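Local coordinates for protein MdcE (Pseudomonas aeruginosa, PDB 5VIP) that probably serves as the gamma subunit of a biotin-independent malonate decarboxylase, working as a carboxyltransferase-type partner alongside another protein chain, at residues R121-A124 with L125-Q129; H182-K186 with A187-R191. One frame throughout, in Å; residues are numbered along the deposited sequence.

Contact 1: R121-A124 with L125-Q129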
loop_
_atom_site.group_PDB
_atom_site.type_symbol
_atom_site.label_atom_id
_atom_site.label_comp_id
_atom_site.label_asym_id
_atom_site.label_seq_id
_atom_site.Cartn_x
_atom_site.Cartn_y
_atom_site.Cartn_z
ATOM N N ARG A 121 -10.389 17.146 -4.437
ATOM C CA ARG A 121 -11.543 16.265 -4.550
ATOM C C ARG A 121 -11.140 14.816 -4.269
ATOM O O ARG A 121 -11.879 14.072 -3.614
ATOM C CB ARG A 121 -12.190 16.390 -5.924
ATOM C CG ARG A 121 -13.425 17.271 -5.887
ATOM C CD ARG A 121 -13.697 17.916 -7.222
ATOM N NE ARG A 121 -13.800 16.936 -8.294
ATOM C CZ ARG A 121 -13.736 17.246 -9.583
ATOM N NH1 ARG A 121 -13.556 18.510 -9.951
ATOM N NH2 ARG A 121 -13.848 16.293 -10.500
ATOM N N GLU A 122 -9.962 14.429 -4.753
ATOM C CA GLU A 122 -9.435 13.095 -4.489
ATOM C C GLU A 122 -9.290 12.861 -2.983
ATOM O O GLU A 122 -9.745 11.842 -2.472
ATOM C CB GLU A 122 -8.092 12.892 -5.199
ATOM C CG GLU A 122 -8.198 12.561 -6.692
ATOM C CD GLU A 122 -8.667 13.744 -7.547
ATOM O OE1 GLU A 122 -8.554 14.901 -7.092
ATOM O OE2 GLU A 122 -9.143 13.503 -8.679
ATOM N N GLU A 123 -8.689 13.807 -2.262
ATOM C CA GLU A 123 -8.556 13.652 -0.812
ATOM C C GLU A 123 -9.911 13.632 -0.105
ATOM O O GLU A 123 -10.143 12.795 0.764
ATOM C CB GLU A 123 -7.690 14.765 -0.204
ATOM C CG GLU A 123 -6.228 14.675 -0.560
ATOM C CD GLU A 123 -5.596 13.332 -0.193
ATOM O OE1 GLU A 123 -6.020 12.694 0.805
ATOM O OE2 GLU A 123 -4.661 12.921 -0.906
ATOM N N ALA A 124 -10.803 14.555 -0.472
ATOM C CA ALA A 124 -12.108 14.637 0.174
ATOM C C ALA A 124 -12.898 13.346 0.007
ATOM O O ALA A 124 -13.620 12.927 0.918
ATOM C CB ALA A 124 -12.907 15.815 -0.383
ATOM N N LEU A 125 -12.761 12.721 -1.164
ATOM C CA LEU A 125 -13.518 11.516 -1.475
ATOM C C LEU A 125 -12.763 10.238 -1.102
ATOM O O LEU A 125 -13.212 9.141 -1.416
ATOM C CB LEU A 125 -13.882 11.485 -2.958
ATOM C CG LEU A 125 -14.823 12.585 -3.460
ATOM C CD1 LEU A 125 -14.925 12.527 -4.975
ATOM C CD2 LEU A 125 -16.184 12.433 -2.843
ATOM N N GLY A 126 -11.626 10.384 -0.429
ATOM C CA GLY A 126 -10.907 9.238 0.103
ATOM C C GLY A 126 -10.123 8.429 -0.918
ATOM O O GLY A 126 -10.278 7.210 -1.009
ATOM N N ILE A 127 -9.262 9.095 -1.676
ATOM C CA ILE A 127 -8.389 8.377 -2.604
ATOM C C ILE A 127 -7.498 7.343 -1.884
ATOM O O ILE A 127 -7.209 6.292 -2.444
ATOM C CB ILE A 127 -7.521 9.366 -3.423
ATOM C CG1 ILE A 127 -6.679 8.625 -4.463
ATOM C CG2 ILE A 127 -6.664 10.257 -2.505
ATOM C CD1 ILE A 127 -6.129 9.545 -5.570
ATOM N N HIS A 128 -7.092 7.606 -0.643
ATOM C CA HIS A 128 -6.332 6.594 0.101
ATOM C C HIS A 128 -7.145 5.290 0.259
ATOM O O HIS A 128 -6.575 4.190 0.274
ATOM C CB HIS A 128 -5.912 7.123 1.478
ATOM C CG HIS A 128 -7.036 7.171 2.470
ATOM N ND1 HIS A 128 -7.976 8.178 2.484
ATOM C CD2 HIS A 128 -7.385 6.312 3.460
ATOM C CE1 HIS A 128 -8.855 7.944 3.447
ATOM N NE2 HIS A 128 -8.521 6.816 4.053
ATOM N N GLN A 129 -8.469 5.415 0.366
ATOM C CA GLN A 129 -9.333 4.254 0.574
ATOM C C GLN A 129 -9.524 3.498 -0.737
ATOM O O GLN A 129 -9.593 2.265 -0.764
ATOM C CB GLN A 129 -10.695 4.689 1.145
ATOM C CG GLN A 129 -11.630 3.536 1.494
ATOM C CD GLN A 129 -11.064 2.653 2.603
ATOM O OE1 GLN A 129 -11.126 2.995 3.785
ATOM N NE2 GLN A 129 -10.491 1.521 2.217
HETATM O O HOH W 1 -7.507 10.318 0.716
#

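Contact 2: H182-K186 with A187-R191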
loop_
_atom_site.group_PDB
_atom_site.type_symbol
_atom_site.label_atom_id
_atom_site.label_comp_id
_atom_site.label_asym_id
_atom_site.label_seq_id
_atom_site.Cartn_x
_atom_site.Cartn_y
_atom_site.Cartn_z
ATOM N N HIS A 182 10.101 4.476 -7.559
ATOM C CA HIS A 182 10.435 5.396 -6.469
ATOM C C HIS A 182 9.191 5.760 -5.672
ATOM O O HIS A 182 8.075 5.427 -6.059
ATOM C CB HIS A 182 11.093 6.675 -7.005
ATOM C CG HIS A 182 12.098 7.285 -6.072
ATOM N ND1 HIS A 182 11.756 8.193 -5.093
ATOM C CD2 HIS A 182 13.444 7.134 -5.988
ATOM C CE1 HIS A 182 12.841 8.567 -4.439
ATOM N NE2 HIS A 182 13.880 7.936 -4.960
ATOM N N ALA A 183 9.407 6.470 -4.573
ATOM C CA ALA A 183 8.335 6.889 -3.681
ATOM C C ALA A 183 7.836 8.295 -4.005
ATOM O O ALA A 183 6.712 8.652 -3.663
ATOM C CB ALA A 183 8.814 6.806 -2.238
HETATM N N MSE A 184 8.666 9.092 -4.676
HETATM C CA MSE A 184 8.246 10.429 -5.097
HETATM C C MSE A 184 8.922 10.845 -6.401
HETATM O O MSE A 184 9.989 10.326 -6.757
HETATM C CB MSE A 184 8.551 11.452 -4.003
HETATM C CG MSE A 184 10.029 11.771 -3.871
HETATM SE SE MSE A 184 10.469 12.693 -2.191
HETATM C CE MSE A 184 10.597 11.120 -1.024
ATOM N N GLY A 185 8.291 11.780 -7.109
ATOM C CA GLY A 185 8.830 12.299 -8.356
ATOM C C GLY A 185 10.136 13.052 -8.172
ATOM O O GLY A 185 10.399 13.604 -7.100
ATOM N N LYS A 186 10.963 13.060 -9.215
ATOM C CA LYS A 186 12.244 13.755 -9.185
ATOM C C LYS A 186 12.060 15.246 -8.897
ATOM O O LYS A 186 12.867 15.858 -8.192
ATOM C CB LYS A 186 12.991 13.554 -10.509
ATOM C CG LYS A 186 13.650 12.183 -10.665
ATOM C CD LYS A 186 14.324 12.028 -12.034
ATOM C CE LYS A 186 15.117 10.729 -12.123
ATOM N NZ LYS A 186 15.736 10.504 -13.473
ATOM N N ALA A 187 10.987 15.819 -9.428
ATOM C CA ALA A 187 10.690 17.227 -9.191
ATOM C C ALA A 187 10.418 17.460 -7.707
ATOM O O ALA A 187 11.028 18.332 -7.097
ATOM C CB ALA A 187 9.510 17.677 -10.029
ATOM N N ALA A 188 9.519 16.663 -7.133
ATOM C CA ALA A 188 9.199 16.737 -5.703
ATOM C C ALA A 188 10.429 16.547 -4.818
ATOM O O ALA A 188 10.616 17.277 -3.842
ATOM C CB ALA A 188 8.145 15.708 -5.343
ATOM N N ALA A 189 11.264 15.566 -5.151
ATOM C CA ALA A 189 12.471 15.309 -4.376
ATOM C C ALA A 189 13.420 16.500 -4.442
ATOM O O ALA A 189 14.043 16.854 -3.449
ATOM C CB ALA A 189 13.171 14.042 -4.863
ATOM N N ALA A 190 13.527 17.110 -5.620
ATOM C CA ALA A 190 14.374 18.286 -5.804
ATOM C C ALA A 190 13.926 19.438 -4.900
ATOM O O ALA A 190 14.750 20.096 -4.260
ATOM C CB ALA A 190 14.368 18.722 -7.269
ATOM N N ARG A 191 12.616 19.671 -4.856
ATOM C CA ARG A 191 12.041 20.722 -4.023
ATOM C C ARG A 191 12.373 20.512 -2.554
ATOM O O ARG A 191 12.772 21.455 -1.870
ATOM C CB ARG A 191 10.524 20.785 -4.213
ATOM C CG ARG A 191 10.091 21.216 -5.605
ATOM C CD ARG A 191 8.585 21.347 -5.774
ATOM N NE ARG A 191 8.219 21.740 -7.131
ATOM C CZ ARG A 191 8.220 22.990 -7.571
ATOM N NH1 ARG A 191 8.574 23.980 -6.761
ATOM N NH2 ARG A 191 7.871 23.257 -8.823
#

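Contact 1: R121-A124 with L125-Q129
Ile127 N reaches back to Glu122 O at 2.9 Å, while Gly126 N donates to Glu123 O at 3.1 Å from above the carbonyl plane, 69° out of it. With Gly126 at positive phi (76°) as the C-prime residue, these two bonds make a Schellman motif that ends helix 120-124. Glu123 O also bonds a basic side chain of another protein's chain. The final regular helical bond runs from Leu125 N to Arg121 O (2.9 Å), and Leu125 CG lies 3.3 Å from Arg121 O.

Ile127 packs back on both glutamates. With CG1 anti to the backbone N (chi1 -176°) and the chain extended beyond it, Ile127 CD1 lies 3.8 Å from Glu122 CG, an apolar contact. The other branch, CG2, comes within van der Waals reach of Glu123 OE2, at 3.7 Å.

A water links the two helices: it donates to Glu123 OE1 (2.8 Å), accepts from His128 N, and lies at the edge of the His128 ring, 2.8 Å from ND1. Both carboxylate oxygens of Glu123 also bond the other protein's backbone.

The buried Glu123 carboxylate is therefore gripped through both oxygens, which should fix its rotation, and the nearby basic side chain probably offsets its charge.

Contact 2: H182-K186 with A187-R191
Met184, a selenomethionine here, lays its side chain against the first turn of helix 186-192. Its CB faces the methyl of Ala188 at a loose 4.5 Å from Ala188 CB. From there CG, placed between the backbone N and the carbonyl carbon (chi1 73°), approaches Ala189, with 4.0 Å between Met184 CG and Ala189 CB. The selenium follows alongside the same alanine, and Met184 SE stands 4.0 Å from Ala189 CA. Beyond it the chain bends at chi3 (83°), and CE turns back from the helix. An apolar side chain of another protein's chain also packs on Met184.

The backbone next to this residue is held from two directions. Met184 N donates to ND1 of His182 at 3.2 Å, almost straight at 171° and exactly in the ring plane, while Met184 O is bonded to Tyr212 OH. The imidazole thus uses ND1 as an acceptor; its NE2 is bonded to Met210 O, and the ring stacks with Tyr212.

Gly185 and Lys186 supply the first carbonyls of the helix. Ala189 N meets Gly185 O at 2.9 Å, nearly on the line of the C=O bond, and Ala190 N meets Lys186 O at 2.9 Å.

The arrangement is a strand-to-helix turn with Gly185 at the N-cap, where the selenomethionine side chain lies along the alanine methyls of the first helical turn.

Contact 1 comes first along the chain, at the junction of helices 120-124 and 127-143; contact 2 follows strand 180-182 and opens helix 186-192. Between them run the rest of helix 127-143 and, among others, strands 148-152 and 170-174 of the six-stranded mixed sheet. Their centres lie about 21 Å apart and their nearest atoms about 12 Å, so the two do not touch. Both are local turns, one ending a helix and the other beginning one. Each also meets a chain of another protein, through polar bonds and packing at 121-129 and through packing at 182-191, which places both turns at an intersubunit surface.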